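Local coordinates for uncharacterized hypothetical protein FTT_1539c (Francisella tularensis subsp. tularensis, PDB 4QVR) that is of unknown function, carries a signal sequence and a DUF6844 domain, and is therefore probably exported from the cytoplasm, at residues A145-Q150 / D404-L409; E152-I157 / T243-L248; S249-I254 / V269-S274. One frame throughout, in Å; residues are numbered along the deposited sequence.

Contact 1: residues A145-Q150 / D404-L409; sequences ALIKAQ and DIEKTL
Ile147 and Glu406 meet through carbon: the CG2 branch of Ile147 lies 3.6 Å from CG of Glu406, and the two side chains run at a slant to one another. That methyl reaches the neighbouring helix because it stands anti to the backbone N of Ile147, while CG1 turns back beside that nitrogen (chi1 -80°). Beyond CG the Glu406 chain is extended and carries its carboxylate over the start of Lys148, where OE1 comes to 3.7 Å from CB of Lys148. Acid and amine do not pair here, since Lys148 NZ and Glu406 OE2 remain 5.8 Å apart. The lysine chain bends at its last torsion and its ammonium forms a salt bridge with Glu152, one turn further along its own helix. On the more buried side Leu409 takes over, its CD2 packing 3.8 Å from OE1 of Gln150 and about as close to CB of the same residue, with the side chains nearly perpendicular. Tyr413, further along helix 402-415, hydrogen-bonds that amide oxygen through its hydroxyl. Helices 134-159 and 402-415 thus pack at 125° with local axes 8.9 Å apart, and no hydrogen bond joins the two segments. Cohesion comes from van der Waals contact, to which the opposite charges of Lys148 and Glu406, not in contact, probably add only a mild, longer-range attraction.

Contact 2: residues E152-I157 / T243-L248; sequences EYISFI and TGFGNL
Tyr153 and Asn247 make the one hydrogen bond of this contact, Asn247 ND2 donating to Tyr153 OH at 3.0 Å with an N-H...O angle of 147°. Ring and amide planes are turned 44° from each other, and the hydroxyl oxygen lies somewhat out of the amide plane. Tyr153 extends toward its partner because CG is anti to the backbone N (chi1 167°). Its ring receives CB of Asn247 at the edge, in plane, while CG1 of Ile157, from the same helix, rests over one face toward the rim. The amide oxygen of Asn247 is hydrogen-bonded to Lys278, so both ends of this amide are engaged and its rotation is probably fixed.

Ile154 does most of the apolar work. Its CG1 branch, lying beside the backbone N, passes 3.6 Å from the carbonyl O of Gly244 and ends with CD1 at 3.6 Å from CD1 of Phe245, the two side chains crossing at nearly a right angle. Leu248 reaches the same methyl with CD2, 4.1 Å from Ile154 CD1. Gly244 lets the backbones approach closely: its CA lies 4.7 Å from that of Ile154, and CG2 of Ile157 packs 3.9 Å from its N. The ring of Phe245 also packs on helix 374-385, against Ala377 and Met380. Helix 134-159 is thereby joined to the C-terminal end of helix 224-246 by a mainly hydrophobic interface with a single hydrogen bond between the segments, from Asn247 to Tyr153, whose amide is held in turn by Lys278.

Contact 3: residues S249-I254 / V269-S274; sequences SGLLPI and VVVIYS
Leu252 and Ile272 form an antiparallel hydrogen-bonded pair, with Leu252 N donating to Ile272 O at 2.8 Å and Ile272 N returning a bond to Leu252 O. Ile254 N bonds to Val270 O at 2.9 Å. At the other end Ser274 N reaches Gly250 O at 3.0 Å, but from above the carbonyl plane, 38° out of it, where the strand gives way to a helix. Ser274 is the N-cap of that helix, its OG hydrogen-bonded to Ile277 N. Weaker CA-H...O contacts fill the spaces between these bonds, among them Val271 CA to Leu252 O at 3.3 Å.

Apolar contacts divide between the faces. On one, Leu251 CD1 packs 3.7 Å from Val271 CG2, and Pro253 CB meets Val269 CG2 at 3.9 Å; helix 134-159 covers this side with Ala145, Ala149 and Gln150. On the other, Leu252, Ile254 and Ile272 lie beside Leu73 of helix 67-78, and Leu252 also touches Ile318 and Val320. Tyr273 CG stands anti to the backbone N (chi1 176°), which lays the ring alongside the Gly250 backbone, CE1 3.7 Å from Gly250 CA; the hydroxyl is hydrogen-bonded to Asp275. The two strands form a beta hairpin, and strand 264-273 bonds to strand 117-126 through its other edge. Backbone bonding sets the register, while aliphatic residues make the hairpin a hydrophobic layer between helix 134-159 on one face and helix 67-78 with strand 318-322 on the other.

Overall arrangement
Helix 134-159 ties the set together: contacts 1 and 2 use successive parts of it, with centres 10 Å apart, and it also packs on one face of the three-stranded antiparallel sheet that holds contact 3. Contact 3 lies about 11 Å from contact 2 and 14 Å from contact 1, centre to centre. Along the chain contact 1 spans the other two, which follow in series as helix 224-246 leads into hairpin 251-261/264-273. Direct packing links the sites: Ile405 CD1 lies 3.7 Å from Ile154 CG2, and Tyr153 CB lies 3.8 Å from Leu251 CD2. Sequence-distant helices and the hairpin, partly within the DUF6844 range, thus share one continuous core.

Contact 1: residues A145-Q150 / D404-L409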
# COMPACT_ATOMS: atom_id res chain seq x y z
N ALA A 145 6.68 2.41 -3.27
CA ALA A 145 6.81 1.14 -2.60
C ALA A 145 5.43 0.47 -2.47
O ALA A 145 5.24 -0.72 -2.80
CB ALA A 145 7.39 1.35 -1.21
N LEU A 146 4.46 1.20 -1.95
CA LEU A 146 3.10 0.61 -1.77
C LEU A 146 2.53 0.07 -3.06
O LEU A 146 2.03 -1.05 -3.11
CB LEU A 146 2.14 1.65 -1.27
CG LEU A 146 0.69 1.20 -1.05
CD1 LEU A 146 0.62 0.10 0.01
CD2 LEU A 146 -0.13 2.41 -0.63
N ILE A 147 2.60 0.89 -4.11
CA ILE A 147 2.06 0.50 -5.41
C ILE A 147 2.78 -0.70 -5.98
O ILE A 147 2.19 -1.55 -6.64
CB ILE A 147 2.10 1.69 -6.42
CG1 ILE A 147 0.93 2.63 -6.15
CG2 ILE A 147 2.01 1.20 -7.84
CD1 ILE A 147 0.93 3.88 -7.01
N LYS A 148 4.07 -0.77 -5.72
CA LYS A 148 4.88 -1.90 -6.18
C LYS A 148 4.46 -3.16 -5.42
O LYS A 148 4.31 -4.23 -6.01
CB LYS A 148 6.33 -1.58 -5.95
CG LYS A 148 7.31 -2.56 -6.55
CD LYS A 148 8.68 -1.92 -6.45
CE LYS A 148 9.74 -2.69 -7.21
NZ LYS A 148 9.89 -4.06 -6.67
N ALA A 149 4.23 -3.02 -4.13
CA ALA A 149 3.80 -4.16 -3.34
C ALA A 149 2.44 -4.61 -3.82
O ALA A 149 2.20 -5.80 -3.96
CB ALA A 149 3.76 -3.81 -1.85
N GLN A 150 1.54 -3.67 -4.08
CA GLN A 150 0.21 -4.05 -4.57
C GLN A 150 0.26 -4.77 -5.89
O GLN A 150 -0.45 -5.76 -6.12
CB GLN A 150 -0.68 -2.83 -4.73
CG GLN A 150 -1.11 -2.26 -3.40
CD GLN A 150 -1.91 -0.97 -3.51
OE1 GLN A 150 -1.97 -0.33 -4.55
NE2 GLN A 150 -2.48 -0.56 -2.40
N ASP A 404 3.83 -3.86 -15.50
CA ASP A 404 2.68 -3.44 -16.30
C ASP A 404 1.49 -3.06 -15.39
O ASP A 404 0.80 -2.06 -15.63
CB ASP A 404 2.27 -4.56 -17.25
CG ASP A 404 3.37 -4.89 -18.27
OD1 ASP A 404 4.09 -3.97 -18.72
OD2 ASP A 404 3.50 -6.08 -18.64
N ILE A 405 1.27 -3.85 -14.34
CA ILE A 405 0.17 -3.62 -13.42
C ILE A 405 0.37 -2.34 -12.65
O ILE A 405 -0.58 -1.61 -12.38
CB ILE A 405 0.07 -4.78 -12.40
CG1 ILE A 405 -0.28 -6.07 -13.14
CG2 ILE A 405 -0.95 -4.47 -11.30
CD1 ILE A 405 -0.16 -7.32 -12.30
N GLU A 406 1.62 -2.07 -12.33
CA GLU A 406 2.04 -0.94 -11.54
C GLU A 406 1.70 0.43 -12.19
O GLU A 406 1.17 1.34 -11.53
CB GLU A 406 3.55 -1.13 -11.27
CG GLU A 406 4.22 -0.25 -10.24
CD GLU A 406 5.65 -0.71 -9.93
OE1 GLU A 406 6.40 0.03 -9.27
OE2 GLU A 406 6.04 -1.83 -10.33
N LYS A 407 1.97 0.58 -13.48
CA LYS A 407 1.67 1.85 -14.15
C LYS A 407 0.15 2.01 -14.27
O LYS A 407 -0.39 3.08 -14.00
CB LYS A 407 2.34 1.94 -15.52
CG LYS A 407 2.31 3.36 -16.07
CD LYS A 407 3.10 3.50 -17.36
CE LYS A 407 3.13 4.94 -17.83
NZ LYS A 407 3.82 5.11 -19.14
N THR A 408 -0.53 0.94 -14.67
CA THR A 408 -1.98 0.97 -14.78
C THR A 408 -2.63 1.34 -13.45
O THR A 408 -3.58 2.08 -13.40
CB THR A 408 -2.50 -0.42 -15.17
OG1 THR A 408 -1.78 -0.90 -16.31
CG2 THR A 408 -3.97 -0.38 -15.49
N LEU A 409 -2.07 0.83 -12.38
CA LEU A 409 -2.60 1.09 -11.05
C LEU A 409 -2.26 2.53 -10.64
O LEU A 409 -3.09 3.26 -10.09
CB LEU A 409 -2.00 0.06 -10.10
CG LEU A 409 -2.57 -0.20 -8.73
CD1 LEU A 409 -4.07 -0.50 -8.77
CD2 LEU A 409 -1.79 -1.38 -8.18

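Contact 2: residues E152-I157 / T243-L248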
# COMPACT_ATOMS: atom_id res chain seq x y z
N GLU A 152 2.78 -6.48 -7.16
CA GLU A 152 3.41 -7.80 -7.02
C GLU A 152 2.44 -8.84 -6.45
O GLU A 152 2.47 -10.00 -6.86
CB GLU A 152 4.70 -7.71 -6.22
CG GLU A 152 5.75 -6.94 -7.02
CD GLU A 152 7.09 -6.82 -6.36
OE1 GLU A 152 7.21 -7.11 -5.15
OE2 GLU A 152 8.04 -6.40 -7.06
N TYR A 153 1.59 -8.41 -5.53
CA TYR A 153 0.54 -9.26 -4.99
C TYR A 153 -0.41 -9.68 -6.12
O TYR A 153 -0.70 -10.84 -6.28
CB TYR A 153 -0.23 -8.57 -3.86
CG TYR A 153 -1.50 -9.31 -3.51
CD1 TYR A 153 -1.46 -10.49 -2.78
CD2 TYR A 153 -2.73 -8.84 -3.90
CE1 TYR A 153 -2.63 -11.19 -2.47
CE2 TYR A 153 -3.89 -9.53 -3.60
CZ TYR A 153 -3.83 -10.71 -2.90
OH TYR A 153 -5.01 -11.39 -2.61
N ILE A 154 -0.86 -8.72 -6.93
CA ILE A 154 -1.76 -9.04 -8.04
C ILE A 154 -1.12 -10.01 -9.03
O ILE A 154 -1.74 -10.99 -9.47
CB ILE A 154 -2.24 -7.76 -8.75
CG1 ILE A 154 -3.15 -6.99 -7.78
CG2 ILE A 154 -3.01 -8.10 -10.03
CD1 ILE A 154 -3.48 -5.59 -8.25
N SER A 155 0.14 -9.76 -9.34
CA SER A 155 0.90 -10.59 -10.26
C SER A 155 1.00 -12.02 -9.72
O SER A 155 0.89 -12.99 -10.45
CB SER A 155 2.31 -9.99 -10.42
OG SER A 155 3.07 -10.69 -11.37
N PHE A 156 1.22 -12.13 -8.42
CA PHE A 156 1.31 -13.41 -7.74
C PHE A 156 -0.05 -14.11 -7.80
O PHE A 156 -0.13 -15.29 -8.09
CB PHE A 156 1.75 -13.16 -6.30
CG PHE A 156 1.94 -14.40 -5.52
CD1 PHE A 156 0.84 -15.06 -4.99
CD2 PHE A 156 3.21 -14.91 -5.32
CE1 PHE A 156 1.00 -16.23 -4.27
CE2 PHE A 156 3.38 -16.09 -4.60
CZ PHE A 156 2.27 -16.75 -4.08
N ILE A 157 -1.13 -13.38 -7.53
CA ILE A 157 -2.45 -13.96 -7.65
C ILE A 157 -2.73 -14.44 -9.09
O ILE A 157 -3.28 -15.54 -9.28
CB ILE A 157 -3.55 -12.95 -7.23
CG1 ILE A 157 -3.50 -12.75 -5.73
CG2 ILE A 157 -4.93 -13.45 -7.62
CD1 ILE A 157 -3.65 -14.05 -4.95
N THR A 243 -9.77 -10.98 -9.77
CA THR A 243 -9.70 -11.51 -8.43
C THR A 243 -8.64 -10.73 -7.66
O THR A 243 -8.88 -10.29 -6.55
CB THR A 243 -9.44 -13.01 -8.46
OG1 THR A 243 -10.56 -13.66 -9.07
CG2 THR A 243 -9.25 -13.56 -7.04
N GLY A 244 -7.48 -10.53 -8.31
CA GLY A 244 -6.39 -9.77 -7.75
C GLY A 244 -6.71 -8.33 -7.39
O GLY A 244 -6.35 -7.88 -6.30
N PHE A 245 -7.36 -7.58 -8.29
CA PHE A 245 -7.74 -6.20 -7.97
C PHE A 245 -8.81 -6.17 -6.88
O PHE A 245 -8.77 -5.29 -6.02
CB PHE A 245 -8.26 -5.45 -9.20
CG PHE A 245 -7.20 -5.10 -10.18
CD1 PHE A 245 -6.29 -4.10 -9.90
CD2 PHE A 245 -7.12 -5.74 -11.40
CE1 PHE A 245 -5.32 -3.76 -10.81
CE2 PHE A 245 -6.14 -5.39 -12.31
CZ PHE A 245 -5.24 -4.41 -12.01
N GLY A 246 -9.74 -7.11 -6.91
CA GLY A 246 -10.79 -7.17 -5.89
C GLY A 246 -10.24 -7.42 -4.48
O GLY A 246 -10.78 -6.92 -3.49
N ASN A 247 -9.16 -8.18 -4.37
CA ASN A 247 -8.55 -8.48 -3.08
C ASN A 247 -7.68 -7.39 -2.49
O ASN A 247 -7.21 -7.53 -1.36
CB ASN A 247 -7.67 -9.72 -3.22
CG ASN A 247 -8.45 -10.96 -3.54
OD1 ASN A 247 -9.66 -10.93 -3.59
ND2 ASN A 247 -7.75 -12.06 -3.75
N LEU A 248 -7.41 -6.31 -3.23
CA LEU A 248 -6.55 -5.25 -2.70
C LEU A 248 -7.02 -4.72 -1.39
O LEU A 248 -6.22 -4.30 -0.58
CB LEU A 248 -6.41 -4.07 -3.67
CG LEU A 248 -5.46 -4.28 -4.83
CD1 LEU A 248 -5.36 -3.00 -5.64
CD2 LEU A 248 -4.11 -4.73 -4.32

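Contact 3: residues S249-I254 / V269-S274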
# COMPACT_ATOMS: atom_id res chain seq x y z
N SER A 249 -8.32 -4.70 -1.20
CA SER A 249 -8.90 -4.22 0.02
C SER A 249 -8.47 -5.06 1.22
O SER A 249 -8.65 -4.63 2.35
CB SER A 249 -10.42 -4.17 -0.12
OG SER A 249 -10.89 -5.41 -0.63
N GLY A 250 -7.91 -6.25 0.97
CA GLY A 250 -7.40 -7.13 2.05
C GLY A 250 -5.88 -7.05 2.19
O GLY A 250 -5.30 -7.58 3.12
N LEU A 251 -5.23 -6.39 1.24
CA LEU A 251 -3.76 -6.25 1.29
C LEU A 251 -3.46 -5.01 2.14
O LEU A 251 -3.72 -3.90 1.75
CB LEU A 251 -3.18 -6.11 -0.11
CG LEU A 251 -1.65 -6.20 -0.14
CD1 LEU A 251 -1.19 -7.62 0.15
CD2 LEU A 251 -1.14 -5.79 -1.49
N LEU A 252 -2.90 -5.22 3.31
CA LEU A 252 -2.70 -4.14 4.26
C LEU A 252 -1.23 -3.93 4.66
O LEU A 252 -0.51 -4.91 4.86
CB LEU A 252 -3.46 -4.57 5.49
CG LEU A 252 -3.80 -3.62 6.61
CD1 LEU A 252 -4.90 -2.68 6.13
CD2 LEU A 252 -4.28 -4.43 7.80
N PRO A 253 -0.77 -2.66 4.77
CA PRO A 253 0.61 -2.48 5.24
C PRO A 253 0.67 -2.75 6.71
O PRO A 253 -0.29 -2.43 7.43
CB PRO A 253 0.91 -0.98 5.00
CG PRO A 253 -0.32 -0.39 4.40
CD PRO A 253 -1.32 -1.47 4.11
N ILE A 254 1.76 -3.33 7.20
CA ILE A 254 1.85 -3.55 8.63
C ILE A 254 3.06 -2.95 9.27
O ILE A 254 3.05 -2.72 10.48
CB ILE A 254 1.68 -5.02 9.03
CG1 ILE A 254 2.72 -5.90 8.35
CG2 ILE A 254 0.26 -5.50 8.69
CD1 ILE A 254 2.67 -7.31 8.86
N VAL A 269 8.16 -1.29 2.63
CA VAL A 269 6.86 -1.55 3.23
C VAL A 269 6.66 -3.05 3.19
O VAL A 269 7.06 -3.71 2.23
CB VAL A 269 5.72 -0.80 2.50
CG1 VAL A 269 5.67 -1.19 1.05
CG2 VAL A 269 4.36 -1.06 3.17
N VAL A 270 6.18 -3.58 4.30
CA VAL A 270 5.85 -4.98 4.44
C VAL A 270 4.34 -4.99 4.45
O VAL A 270 3.73 -4.27 5.24
CB VAL A 270 6.39 -5.56 5.77
CG1 VAL A 270 5.87 -6.98 6.02
CG2 VAL A 270 7.90 -5.60 5.77
N VAL A 271 3.73 -5.78 3.57
CA VAL A 271 2.27 -5.93 3.51
C VAL A 271 1.84 -7.40 3.78
O VAL A 271 2.63 -8.33 3.59
CB VAL A 271 1.68 -5.47 2.16
CG1 VAL A 271 1.92 -3.97 1.88
CG2 VAL A 271 2.17 -6.32 0.99
N ILE A 272 0.61 -7.57 4.28
CA ILE A 272 0.04 -8.88 4.51
C ILE A 272 -1.34 -8.87 3.87
O ILE A 272 -1.94 -7.83 3.74
CB ILE A 272 -0.19 -9.18 6.00
CG1 ILE A 272 -1.24 -8.22 6.54
CG2 ILE A 272 1.13 -9.15 6.73
CD1 ILE A 272 -1.57 -8.38 7.99
N TYR A 273 -1.82 -10.05 3.46
CA TYR A 273 -3.16 -10.17 2.93
C TYR A 273 -4.04 -10.86 3.96
O TYR A 273 -3.62 -11.85 4.55
CB TYR A 273 -3.22 -11.01 1.65
CG TYR A 273 -4.66 -11.17 1.21
CD1 TYR A 273 -5.31 -10.15 0.55
CD2 TYR A 273 -5.39 -12.33 1.49
CE1 TYR A 273 -6.64 -10.27 0.16
CE2 TYR A 273 -6.71 -12.46 1.08
CZ TYR A 273 -7.33 -11.42 0.43
OH TYR A 273 -8.66 -11.51 0.04
N SER A 274 -5.26 -10.38 4.12
CA SER A 274 -6.21 -10.97 5.05
C SER A 274 -7.63 -10.98 4.50
O SER A 274 -8.18 -9.91 4.25
CB SER A 274 -6.21 -10.22 6.39
OG SER A 274 -7.38 -10.55 7.16